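Local coordinates for protein dTDP-4-dehydrorhamnose reductase (Yersinia enterocolitica, PDB 5U9C) that probably catalyses the NADPH-dependent reduction of dTDP-4-dehydro-beta-L-rhamnose to dTDP-beta-L-rhamnose in the dTDP-L-rhamnose pathway, at residues G15-Y20 against G155-G160; A47-I52 against A91-F96; L71-P76 against S253-Y258; D188-I193 against S220-R225. One frame throughout, in Å; residues are numbered along the deposited sequence.

All four contacts belong to one short-chain-dehydrogenase-like chain, but they differ in place and chemistry. Contact 1 lies closest to the middle of the molecule, where the helix after the probable dinucleotide loop meets strand 156-158 through selenium, carbon and one tyrosine hydroxyl. Contact 2, about 25 Å from it between centres, is helix-to-helix apolar packing that runs from a buried side to an exposed side at Phe96. Contacts 3 and 4 are more polar: a loop held on a helix end near another subunit, and a two-strand pairing with bound waters. Their centres are about 19 Å apart, yet they touch through the Tyr258 to Leu190 backbone bond. Contacts 1 and 4 share one sheet.

Contact 1: residues G15-Y20 against G155-G160; sequences GMLGAY and GWMIGG
Met16 and Tyr20 reach from the first turn of helix 16-25 to the end of strand 156-158. This is probably the dinucleotide-binding part of the Rossmann fold, since Gly15 and Gly18 fit a GxGxxG pattern and Gly15 is the helix N-cap. The apolar part is built from two selenomethionines whose side chains slide past each other in opposite directions. Met16 extends with CG anti to its backbone N (chi1 170°), laying SE 3.4 Å from CG of Met157, although high mobility makes that spacing less certain. Met157 bends at its second and third torsions, turning its CE to within 4.4 Å of CD2 of Leu17; Leu104 touches both residues. Unbranched, flexible chains can bend to fit against each other. SE of Met16 also lies 3.5 Å from the Gly159 O, and Gly159, having no side chain, lets Met16 and Tyr20 come close. Gly160 has a positive phi, at which a side chain would jam against the preceding carbonyl. The polar part is one bond at the Tyr20 ring edge, near its plane: Gly160 N donates to Tyr20 OH over 3.0 Å, with an almost straight N-H...O angle of 173°.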
loop_
_atom_site.group_PDB
_atom_site.type_symbol
_atom_site.label_atom_id
_atom_site.label_comp_id
_atom_site.label_asym_id
_atom_site.label_seq_id
_atom_site.Cartn_x
_atom_site.Cartn_y
_atom_site.Cartn_z
ATOM N N GLY D 15 2.201 33.830 -19.684
ATOM C CA GLY D 15 2.258 32.378 -19.820
ATOM C C GLY D 15 1.242 31.943 -20.872
ATOM O O GLY D 15 0.556 32.781 -21.468
HETATM N N MSE D 16 1.119 30.636 -21.076
HETATM C CA MSE D 16 0.191 30.078 -22.085
HETATM C C MSE D 16 -1.229 30.529 -21.835
HETATM O O MSE D 16 -1.847 31.191 -22.683
HETATM C CB MSE D 16 0.315 28.551 -22.059
HETATM C CG MSE D 16 -0.719 27.758 -22.858
HETATM SE SE MSE D 16 -0.226 25.827 -22.768
HETATM C CE MSE D 16 0.875 25.638 -21.128
ATOM N N LEU D 17 -1.751 30.183 -20.664
ATOM C CA LEU D 17 -3.107 30.553 -20.288
ATOM C C LEU D 17 -3.249 32.063 -20.097
ATOM O O LEU D 17 -4.212 32.656 -20.564
ATOM C CB LEU D 17 -3.526 29.840 -18.992
ATOM C CG LEU D 17 -4.934 30.178 -18.498
ATOM C CD1 LEU D 17 -5.986 29.786 -19.541
ATOM C CD2 LEU D 17 -5.203 29.523 -17.168
ATOM N N GLY D 18 -2.293 32.669 -19.396
ATOM C CA GLY D 18 -2.336 34.098 -19.098
ATOM C C GLY D 18 -2.451 35.024 -20.294
ATOM O O GLY D 18 -3.129 36.054 -20.220
ATOM N N ALA D 19 -1.764 34.674 -21.384
ATOM C CA ALA D 19 -1.786 35.487 -22.600
ATOM C C ALA D 19 -3.194 35.503 -23.214
ATOM O O ALA D 19 -3.663 36.552 -23.645
ATOM C CB ALA D 19 -0.740 34.999 -23.616
ATOM N N TYR D 20 -3.861 34.342 -23.244
ATOM C CA TYR D 20 -5.221 34.294 -23.759
ATOM C C TYR D 20 -6.136 35.171 -22.877
ATOM O O TYR D 20 -6.912 35.959 -23.387
ATOM C CB TYR D 20 -5.777 32.858 -23.810
ATOM C CG TYR D 20 -5.218 31.903 -24.884
ATOM C CD1 TYR D 20 -5.659 31.955 -26.212
ATOM C CD2 TYR D 20 -4.357 30.880 -24.536
ATOM C CE1 TYR D 20 -5.172 31.051 -27.170
ATOM C CE2 TYR D 20 -3.876 29.974 -25.475
ATOM C CZ TYR D 20 -4.282 30.052 -26.782
ATOM O OH TYR D 20 -3.782 29.120 -27.676
ATOM N N GLY D 155 -5.521 19.806 -16.366
ATOM C CA GLY D 155 -4.713 18.631 -16.640
ATOM C C GLY D 155 -3.546 19.029 -17.538
ATOM O O GLY D 155 -2.867 20.030 -17.281
ATOM N N TRP D 156 -3.302 18.248 -18.587
ATOM C CA TRP D 156 -2.224 18.560 -19.540
ATOM C C TRP D 156 -2.673 19.716 -20.444
ATOM O O TRP D 156 -3.527 19.537 -21.327
ATOM C CB TRP D 156 -1.880 17.338 -20.379
ATOM C CG TRP D 156 -1.351 16.166 -19.576
ATOM C CD1 TRP D 156 -0.665 16.219 -18.397
ATOM C CD2 TRP D 156 -1.322 14.801 -19.993
ATOM N NE1 TRP D 156 -0.277 14.949 -18.018
ATOM C CE2 TRP D 156 -0.652 14.067 -18.994
ATOM C CE3 TRP D 156 -1.829 14.122 -21.091
ATOM C CZ2 TRP D 156 -0.479 12.690 -19.074
ATOM C CZ3 TRP D 156 -1.650 12.744 -21.168
ATOM C CH2 TRP D 156 -0.985 12.049 -20.170
HETATM N N MSE D 157 -2.118 20.898 -20.197
HETATM C CA MSE D 157 -2.523 22.109 -20.910
HETATM C C MSE D 157 -2.062 22.139 -22.357
HETATM O O MSE D 157 -0.914 21.846 -22.654
HETATM C CB MSE D 157 -1.975 23.303 -20.116
HETATM C CG MSE D 157 -2.561 24.661 -20.532
HETATM SE SE MSE D 157 -4.297 24.949 -19.642
HETATM C CE MSE D 157 -3.535 25.505 -17.913
ATOM N N ILE D 158 -2.980 22.419 -23.275
ATOM C CA ILE D 158 -2.611 22.606 -24.683
ATOM C C ILE D 158 -2.987 24.045 -25.087
ATOM O O ILE D 158 -4.098 24.535 -24.789
ATOM C CB ILE D 158 -3.235 21.556 -25.628
ATOM C CG1 ILE D 158 -4.754 21.682 -25.681
ATOM C CG2 ILE D 158 -2.834 20.150 -25.181
ATOM C CD1 ILE D 158 -5.405 20.704 -26.631
ATOM N N GLY D 159 -2.040 24.735 -25.707
ATOM C CA GLY D 159 -2.253 26.109 -26.140
ATOM C C GLY D 159 -0.955 26.794 -26.531
ATOM O O GLY D 159 0.122 26.300 -26.220
ATOM N N GLY D 160 -1.074 27.938 -27.203
ATOM C CA GLY D 160 0.081 28.720 -27.633
ATOM C C GLY D 160 0.146 28.867 -29.138
ATOM O O GLY D 160 0.573 29.891 -29.637
#

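Contact 2: residues A47-I52 against A91-F96; sequences AIFSYI and AQAAKF
Phe49 sends its ring toward the side of helix 76-97 so that one edge points at the face of Phe96, an offset edge-to-face pair with centroids 5.7 Å apart and planes turned 62° against each other. The leading atom is Phe49 CZ, which comes 3.9 Å from CG of Phe96; the two side chains cross at about a right angle. The first torsion of Phe49 (-175°) points the ring away from its own backbone N and toward the neighbouring helix. The same side of the ring, CE2 and CD2, runs alongside the backbone of Gln92 and Ala93: CE2 is 3.7 Å from the Gln92 O, which sits at the ring edge, and CD2 is 3.6 Å from Ala93 N. Gln92 adds its CB to this wall while its amide turns off to Glu88 on the same helix. On the buried side Ile52 takes over, its CG2 branch resting 3.7 Å from CB of Ala93. The methyl of Ala93 is short enough to let the helices approach to 8.8 Å between the axes of 48-52 and 91-96. Ile52 and Ala94 both pack on Ile60 of strand 59-62, so these neighbouring helices, running in roughly the same direction, cover one face of the parallel sheet, as the helices of successive beta-alpha-beta crossovers do in a Rossmann fold.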
loop_
_atom_site.group_PDB
_atom_site.type_symbol
_atom_site.label_atom_id
_atom_site.label_comp_id
_atom_site.label_asym_id
_atom_site.label_seq_id
_atom_site.Cartn_x
_atom_site.Cartn_y
_atom_site.Cartn_z
ATOM N N ALA D 47 7.863 40.509 -0.738
ATOM C CA ALA D 47 7.455 41.809 -1.268
ATOM C C ALA D 47 6.051 41.762 -1.856
ATOM O O ALA D 47 5.497 42.794 -2.235
ATOM C CB ALA D 47 8.446 42.282 -2.330
ATOM N N ILE D 48 5.460 40.582 -1.908
ATOM C CA ILE D 48 4.149 40.436 -2.521
ATOM C C ILE D 48 2.986 41.118 -1.781
ATOM O O ILE D 48 2.198 41.814 -2.412
ATOM C CB ILE D 48 3.843 38.953 -2.769
ATOM C CG1 ILE D 48 4.834 38.414 -3.812
ATOM C CG2 ILE D 48 2.404 38.748 -3.232
ATOM C CD1 ILE D 48 4.675 36.938 -4.114
ATOM N N PHE D 49 2.874 40.906 -0.472
ATOM C CA PHE D 49 1.761 41.452 0.304
ATOM C C PHE D 49 1.624 42.977 0.179
ATOM O O PHE D 49 0.528 43.481 -0.122
ATOM C CB PHE D 49 1.858 41.027 1.770
ATOM C CG PHE D 49 0.683 41.448 2.605
ATOM C CD1 PHE D 49 0.678 42.686 3.257
ATOM C CD2 PHE D 49 -0.417 40.608 2.754
ATOM C CE1 PHE D 49 -0.410 43.070 4.027
ATOM C CE2 PHE D 49 -1.494 40.981 3.536
ATOM C CZ PHE D 49 -1.502 42.215 4.158
ATOM N N SER D 50 2.718 43.705 0.386
ATOM C CA SER D 50 2.673 45.168 0.284
ATOM C C SER D 50 2.268 45.620 -1.102
ATOM O O SER D 50 1.443 46.519 -1.242
ATOM C CB SER D 50 4.008 45.802 0.644
ATOM O OG SER D 50 4.280 45.604 2.004
ATOM N N TYR D 51 2.834 44.982 -2.122
ATOM C CA TYR D 51 2.518 45.338 -3.517
ATOM C C TYR D 51 1.048 45.116 -3.847
ATOM O O TYR D 51 0.365 46.041 -4.267
ATOM C CB TYR D 51 3.413 44.592 -4.531
ATOM C CG TYR D 51 2.942 44.765 -5.945
ATOM C CD1 TYR D 51 3.029 45.999 -6.593
ATOM C CD2 TYR D 51 2.373 43.702 -6.628
ATOM C CE1 TYR D 51 2.555 46.166 -7.902
ATOM C CE2 TYR D 51 1.895 43.848 -7.912
ATOM C CZ TYR D 51 1.985 45.066 -8.549
ATOM O OH TYR D 51 1.503 45.152 -9.826
ATOM N N ILE D 52 0.550 43.912 -3.624
ATOM C CA ILE D 52 -0.848 43.640 -3.955
ATOM C C ILE D 52 -1.859 44.472 -3.149
ATOM O O ILE D 52 -2.816 45.002 -3.729
ATOM C CB ILE D 52 -1.166 42.143 -3.872
ATOM C CG1 ILE D 52 -0.307 41.401 -4.908
ATOM C CG2 ILE D 52 -2.659 41.893 -4.089
ATOM C CD1 ILE D 52 -0.560 39.910 -4.951
ATOM N N ALA D 91 -2.631 34.992 -1.240
ATOM C CA ALA D 91 -3.905 34.706 -0.555
ATOM C C ALA D 91 -4.127 35.652 0.643
ATOM O O ALA D 91 -5.235 36.131 0.842
ATOM C CB ALA D 91 -3.947 33.272 -0.104
ATOM N N GLN D 92 -3.068 35.942 1.407
ATOM C CA GLN D 92 -3.188 36.852 2.540
ATOM C C GLN D 92 -3.547 38.258 2.035
ATOM O O GLN D 92 -4.393 38.927 2.622
ATOM C CB GLN D 92 -1.912 36.886 3.411
ATOM C CG GLN D 92 -1.671 35.640 4.258
ATOM C CD GLN D 92 -2.816 35.339 5.218
ATOM O OE1 GLN D 92 -3.502 36.243 5.701
ATOM N NE2 GLN D 92 -2.996 34.064 5.533
ATOM N N ALA D 93 -2.911 38.682 0.943
ATOM C CA ALA D 93 -3.194 39.974 0.348
ATOM C C ALA D 93 -4.655 40.028 -0.181
ATOM O O ALA D 93 -5.359 41.022 0.043
ATOM C CB ALA D 93 -2.203 40.285 -0.749
ATOM N N ALA D 94 -5.111 38.958 -0.834
ATOM C CA ALA D 94 -6.506 38.883 -1.330
ATOM C C ALA D 94 -7.501 39.031 -0.171
ATOM O O ALA D 94 -8.455 39.813 -0.255
ATOM C CB ALA D 94 -6.765 37.583 -2.086
ATOM N N LYS D 95 -7.239 38.321 0.920
ATOM C CA LYS D 95 -8.080 38.407 2.100
ATOM C C LYS D 95 -8.113 39.831 2.672
ATOM O O LYS D 95 -9.175 40.344 3.016
ATOM C CB LYS D 95 -7.576 37.474 3.186
ATOM C CG LYS D 95 -8.399 37.543 4.469
ATOM C CD LYS D 95 -7.771 36.717 5.563
ATOM C CE LYS D 95 -8.569 36.847 6.859
ATOM N NZ LYS D 95 -7.907 36.073 7.942
ATOM N N PHE D 96 -6.943 40.445 2.778
ATOM C CA PHE D 96 -6.830 41.787 3.331
ATOM C C PHE D 96 -7.593 42.838 2.516
ATOM O O PHE D 96 -8.265 43.679 3.090
ATOM C CB PHE D 96 -5.365 42.217 3.473
ATOM C CG PHE D 96 -5.192 43.530 4.185
ATOM C CD1 PHE D 96 -5.184 43.582 5.588
ATOM C CD2 PHE D 96 -5.054 44.718 3.470
ATOM C CE1 PHE D 96 -5.033 44.798 6.254
ATOM C CE2 PHE D 96 -4.906 45.939 4.131
ATOM C CZ PHE D 96 -4.895 45.977 5.525
#

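Contact 3: residues L71-P76 against S253-Y258; sequences LCEREP and SAPRPY
Glu73 and Arg74, on the last turn of helix 69-74, hold the loop that follows strand 241-245 in a partly buried contact of mixed character beside a subunit interface. Glu73 lies with CB and CG against the loop: CB meets the Ala254 CB at 3.8 Å, and CG is 3.6 Å from the Ser253 O. Bent at its second torsion (chi2 72°), the Glu73 side chain crosses that of Pro255 at about a right angle, bringing OE2 3.5 Å from Pro255 CD. A long acid suits this buried place because its methylenes can pack while OE1 accepts from the backbone N of Tyr129, at the start of helix 129-144. The loop probably belongs to the substrate-binding part, packed here on a helix of the Rossmann-type part, and it carries Arg256, which binds (R)-malate in a crystal structure of this protein. Arg256 is held in turn by its NH2, which donates to the Ala254 O over 2.8 Å in the guanidinium plane and also forms a salt bridge with Asp70 of helix 69-74. Arg74 reaches Ser253, just before Ala254, its NH2 giving a weak bond of 3.3 Å to the Ser253 OG, which lies at the guanidinium edge. The CA of Leu71 lies over one face of that group, offset toward its rim. The stronger partner of Ser253 OG is the Ser248 O of a neighbouring subunit.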
loop_
_atom_site.group_PDB
_atom_site.type_symbol
_atom_site.label_atom_id
_atom_site.label_comp_id
_atom_site.label_asym_id
_atom_site.label_seq_id
_atom_site.Cartn_x
_atom_site.Cartn_y
_atom_site.Cartn_z
ATOM N N LEU D 71 12.283 19.763 -12.327
ATOM C CA LEU D 71 13.091 20.739 -11.593
ATOM C C LEU D 71 12.571 20.788 -10.142
ATOM O O LEU D 71 13.362 20.824 -9.200
ATOM C CB LEU D 71 13.021 22.118 -12.249
ATOM C CG LEU D 71 13.710 23.280 -11.517
ATOM C CD1 LEU D 71 15.195 22.987 -11.366
ATOM C CD2 LEU D 71 13.480 24.585 -12.272
ATOM N N CYS D 72 11.243 20.747 -9.977
ATOM C CA CYS D 72 10.633 20.757 -8.633
ATOM C C CYS D 72 11.077 19.568 -7.799
ATOM O O CYS D 72 11.238 19.706 -6.583
ATOM C CB CYS D 72 9.112 20.772 -8.699
ATOM S SG CYS D 72 8.360 22.330 -9.231
ATOM N N GLU D 73 11.261 18.401 -8.440
ATOM C CA GLU D 73 11.741 17.213 -7.732
ATOM C C GLU D 73 13.219 17.352 -7.309
ATOM O O GLU D 73 13.571 17.012 -6.178
ATOM C CB GLU D 73 11.570 15.954 -8.569
ATOM C CG GLU D 73 11.574 14.683 -7.753
ATOM C CD GLU D 73 10.304 14.503 -6.917
ATOM O OE1 GLU D 73 9.358 15.311 -7.031
ATOM O OE2 GLU D 73 10.259 13.546 -6.138
ATOM N N ARG D 74 14.067 17.872 -8.187
ATOM C CA ARG D 74 15.487 18.066 -7.851
ATOM C C ARG D 74 15.689 19.190 -6.834
ATOM O O ARG D 74 16.605 19.125 -6.010
ATOM C CB ARG D 74 16.319 18.423 -9.097
ATOM C CG ARG D 74 16.334 17.348 -10.159
ATOM C CD ARG D 74 17.358 17.657 -11.244
ATOM N NE ARG D 74 17.032 18.841 -12.023
ATOM C CZ ARG D 74 16.196 18.857 -13.066
ATOM N NH1 ARG D 74 15.974 19.985 -13.677
ATOM N NH2 ARG D 74 15.548 17.768 -13.477
ATOM N N GLU D 75 14.868 20.234 -6.952
ATOM C CA GLU D 75 14.969 21.438 -6.108
ATOM C C GLU D 75 13.645 21.750 -5.444
ATOM O O GLU D 75 12.981 22.737 -5.779
ATOM C CB GLU D 75 15.431 22.644 -6.946
ATOM C CG GLU D 75 16.834 22.473 -7.481
ATOM C CD GLU D 75 17.306 23.644 -8.324
ATOM O OE1 GLU D 75 16.827 24.797 -8.129
ATOM O OE2 GLU D 75 18.159 23.388 -9.190
ATOM N N PRO D 76 13.246 20.907 -4.475
ATOM C CA PRO D 76 11.957 21.165 -3.812
ATOM C C PRO D 76 11.879 22.548 -3.168
ATOM O O PRO D 76 10.776 23.074 -3.036
ATOM C CB PRO D 76 11.841 20.042 -2.777
ATOM C CG PRO D 76 13.186 19.411 -2.692
ATOM C CD PRO D 76 13.924 19.713 -3.962
ATOM N N SER D 253 13.300 12.985 -13.461
ATOM C CA SER D 253 13.528 13.072 -12.007
ATOM C C SER D 253 12.266 12.802 -11.183
ATOM O O SER D 253 12.306 12.088 -10.198
ATOM C CB SER D 253 14.039 14.458 -11.632
ATOM O OG SER D 253 15.309 14.698 -12.167
ATOM N N ALA D 254 11.148 13.379 -11.602
ATOM C CA ALA D 254 9.920 13.278 -10.840
ATOM C C ALA D 254 9.104 12.047 -11.158
ATOM O O ALA D 254 8.853 11.777 -12.321
ATOM C CB ALA D 254 9.059 14.499 -11.085
ATOM N N PRO D 255 8.676 11.316 -10.120
ATOM C CA PRO D 255 7.768 10.196 -10.335
ATOM C C PRO D 255 6.460 10.693 -10.973
ATOM O O PRO D 255 5.972 11.783 -10.619
ATOM C CB PRO D 255 7.437 9.709 -8.907
ATOM C CG PRO D 255 8.451 10.292 -8.016
ATOM C CD PRO D 255 9.030 11.494 -8.695
ATOM N N ARG D 256 5.918 9.923 -11.909
ATOM C CA ARG D 256 4.640 10.247 -12.549
ATOM C C ARG D 256 3.658 9.106 -12.187
ATOM O O ARG D 256 4.033 7.936 -12.194
ATOM C CB ARG D 256 4.756 10.352 -14.075
ATOM C CG ARG D 256 5.737 11.376 -14.651
ATOM C CD ARG D 256 5.484 12.771 -14.146
ATOM N NE ARG D 256 6.013 13.812 -15.032
ATOM C CZ ARG D 256 7.283 14.201 -15.115
ATOM N NH1 ARG D 256 7.595 15.170 -15.952
ATOM N NH2 ARG D 256 8.244 13.626 -14.400
ATOM N N PRO D 257 2.406 9.439 -11.864
ATOM C CA PRO D 257 1.457 8.367 -11.507
ATOM C C PRO D 257 0.986 7.604 -12.747
ATOM O O PRO D 257 1.192 8.073 -13.865
ATOM C CB PRO D 257 0.284 9.138 -10.884
ATOM C CG PRO D 257 0.342 10.486 -11.550
ATOM C CD PRO D 257 1.764 10.766 -11.923
ATOM N N TYR D 258 0.392 6.430 -12.557
ATOM C CA TYR D 258 -0.153 5.685 -13.688
ATOM C C TYR D 258 -1.212 6.539 -14.373
ATOM O O TYR D 258 -1.360 6.483 -15.588
ATOM C CB TYR D 258 -0.693 4.315 -13.257
ATOM C CG TYR D 258 0.433 3.400 -12.777
ATOM C CD1 TYR D 258 1.498 3.083 -13.630
ATOM C CD2 TYR D 258 0.435 2.845 -11.491
ATOM C CE1 TYR D 258 2.529 2.264 -13.221
ATOM C CE2 TYR D 258 1.476 2.018 -11.073
ATOM C CZ TYR D 258 2.517 1.734 -11.954
ATOM O OH TYR D 258 3.569 0.919 -11.589
#

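Contact 4: residues D188-I193 against S220-R225; sequences DRLGSI and SGTISR
Arg189 and Arg225, whose backbones meet beside the paired strands, turn their guanidinium groups to different partners. That of Arg189 folds back on Asp188, with the Asp188 O in its plane, 2.7 Å from NH1, whereas the Asp188 OD1 lies well out of the plane and acts on NH1 by charge alone; that of Arg225 lies against the Trp156 ring in a cation-pi contact. Between the strands, Gly191 and Ile223 form an antiparallel hydrogen-bonded pair: Gly191 N donates to the Ile223 O over 2.8 Å, and Ile223 N to the Gly191 O over 2.9 Å. Leu190 places its CD2 methyl 3.7 Å from Ser224 N and its CB against the Thr222 CG2. The Ile223 CD1 comes 4.4 Å from the Ile193 CG2, with Trp279 and Ile228 around them, a setting that suits branched apolar chains. At the backbone angles of Gly221 a side chain would be jammed against the preceding carbonyl. One water donates to the Arg189 O and accepts from Arg225 N, a second is shared by the hydroxyls of Ser192 and Thr222, and a third takes the N-H of Ile193 and donates to the Gly221 O. Ser224 is the N-cap of helix 225-235: its first torsion (66°) tucks OG between backbone N and carbonyl carbon, from where it accepts a backbone N-H just beyond. Strand 223-224 closes one edge of a three-stranded mixed sheet whose middle strand is 190-195; Arg225, about 3 Å from Phe168 of the (R)-malate site between side chains, is consistent with a place beside the substrate site.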
loop_
_atom_site.group_PDB
_atom_site.type_symbol
_atom_site.label_atom_id
_atom_site.label_comp_id
_atom_site.label_asym_id
_atom_site.label_seq_id
_atom_site.Cartn_x
_atom_site.Cartn_y
_atom_site.Cartn_z
ATOM N N ASP D 188 2.279 4.448 -21.266
ATOM C CA ASP D 188 1.916 3.897 -19.948
ATOM C C ASP D 188 1.753 4.895 -18.792
ATOM O O ASP D 188 1.909 4.517 -17.635
ATOM C CB ASP D 188 2.896 2.763 -19.578
ATOM C CG ASP D 188 4.334 3.245 -19.386
ATOM O OD1 ASP D 188 4.582 4.470 -19.414
ATOM O OD2 ASP D 188 5.221 2.383 -19.161
ATOM N N ARG D 189 1.457 6.147 -19.126
ATOM C CA ARG D 189 1.131 7.203 -18.157
ATOM C C ARG D 189 -0.085 7.921 -18.775
ATOM O O ARG D 189 -0.037 8.345 -19.928
ATOM C CB ARG D 189 2.286 8.173 -17.916
ATOM C CG ARG D 189 3.531 7.536 -17.303
ATOM C CD ARG D 189 3.315 7.058 -15.865
ATOM N NE ARG D 189 4.498 6.439 -15.247
ATOM C CZ ARG D 189 4.818 5.142 -15.295
ATOM N NH1 ARG D 189 4.076 4.251 -15.969
ATOM N NH2 ARG D 189 5.922 4.727 -14.678
ATOM N N LEU D 190 -1.180 8.004 -18.025
ATOM C CA LEU D 190 -2.414 8.591 -18.524
ATOM C C LEU D 190 -2.731 9.936 -17.869
ATOM O O LEU D 190 -2.270 10.234 -16.756
ATOM C CB LEU D 190 -3.572 7.629 -18.269
ATOM C CG LEU D 190 -3.414 6.185 -18.772
ATOM C CD1 LEU D 190 -4.534 5.289 -18.253
ATOM C CD2 LEU D 190 -3.378 6.189 -20.275
ATOM N N GLY D 191 -3.561 10.714 -18.556
ATOM C CA GLY D 191 -3.980 12.035 -18.082
ATOM C C GLY D 191 -5.161 12.530 -18.885
ATOM O O GLY D 191 -5.746 11.778 -19.655
ATOM N N SER D 192 -5.518 13.795 -18.673
ATOM C CA SER D 192 -6.590 14.465 -19.377
ATOM C C SER D 192 -6.049 15.778 -19.936
ATOM O O SER D 192 -5.202 16.446 -19.305
ATOM C CB SER D 192 -7.743 14.759 -18.407
ATOM O OG SER D 192 -8.326 13.555 -17.913
ATOM N N ILE D 193 -6.538 16.182 -21.103
ATOM C CA ILE D 193 -6.074 17.449 -21.665
ATOM C C ILE D 193 -7.028 18.599 -21.317
ATOM O O ILE D 193 -8.238 18.413 -21.164
ATOM C CB ILE D 193 -5.876 17.396 -23.202
ATOM C CG1 ILE D 193 -7.151 16.989 -23.920
ATOM C CG2 ILE D 193 -4.732 16.453 -23.569
ATOM C CD1 ILE D 193 -7.012 16.998 -25.428
ATOM N N SER D 220 -13.139 15.560 -21.779
ATOM C CA SER D 220 -13.532 14.220 -21.372
ATOM C C SER D 220 -12.604 13.178 -22.005
ATOM O O SER D 220 -12.382 13.197 -23.218
ATOM C CB SER D 220 -14.986 13.965 -21.791
ATOM O OG SER D 220 -15.394 12.653 -21.473
ATOM N N GLY D 221 -12.061 12.283 -21.186
ATOM C CA GLY D 221 -11.179 11.230 -21.686
ATOM C C GLY D 221 -9.910 11.125 -20.868
ATOM O O GLY D 221 -9.330 12.141 -20.472
ATOM N N THR D 222 -9.521 9.885 -20.584
ATOM C CA THR D 222 -8.285 9.568 -19.860
ATOM C C THR D 222 -7.444 8.865 -20.893
ATOM O O THR D 222 -7.721 7.727 -21.243
ATOM C CB THR D 222 -8.570 8.676 -18.649
ATOM O OG1 THR D 222 -9.492 9.360 -17.814
ATOM C CG2 THR D 222 -7.317 8.418 -17.856
ATOM N N ILE D 223 -6.383 9.544 -21.332
ATOM C CA ILE D 223 -5.560 9.100 -22.447
ATOM C C ILE D 223 -4.069 9.250 -22.191
ATOM O O ILE D 223 -3.664 9.915 -21.259
ATOM C CB ILE D 223 -5.926 9.951 -23.693
ATOM C CG1 ILE D 223 -5.797 11.440 -23.327
ATOM C CG2 ILE D 223 -7.339 9.610 -24.129
ATOM C CD1 ILE D 223 -6.230 12.429 -24.343
ATOM N N SER D 224 -3.266 8.624 -23.037
ATOM C CA SER D 224 -1.794 8.699 -22.910
ATOM C C SER D 224 -1.270 9.683 -23.921
ATOM O O SER D 224 -2.004 10.073 -24.850
ATOM C CB SER D 224 -1.144 7.339 -23.203
ATOM O OG SER D 224 -1.321 6.959 -24.568
ATOM N N ARG D 225 0.001 10.045 -23.778
ATOM C CA ARG D 225 0.654 10.918 -24.756
ATOM C C ARG D 225 0.692 10.212 -26.097
ATOM O O ARG D 225 0.636 10.862 -27.133
ATOM C CB ARG D 225 2.069 11.272 -24.341
ATOM C CG ARG D 225 2.192 12.046 -23.043
ATOM C CD ARG D 225 1.488 13.376 -23.100
ATOM N NE ARG D 225 1.867 14.211 -21.956
ATOM C CZ ARG D 225 1.568 15.498 -21.827
ATOM N NH1 ARG D 225 0.880 16.151 -22.782
ATOM N NH2 ARG D 225 1.978 16.144 -20.738
HETATM O O HOH W 1 1.798 9.211 -21.567
HETATM O O HOH W 2 -10.163 11.668 -16.831
HETATM O O HOH W 3 -8.933 14.637 -21.692
#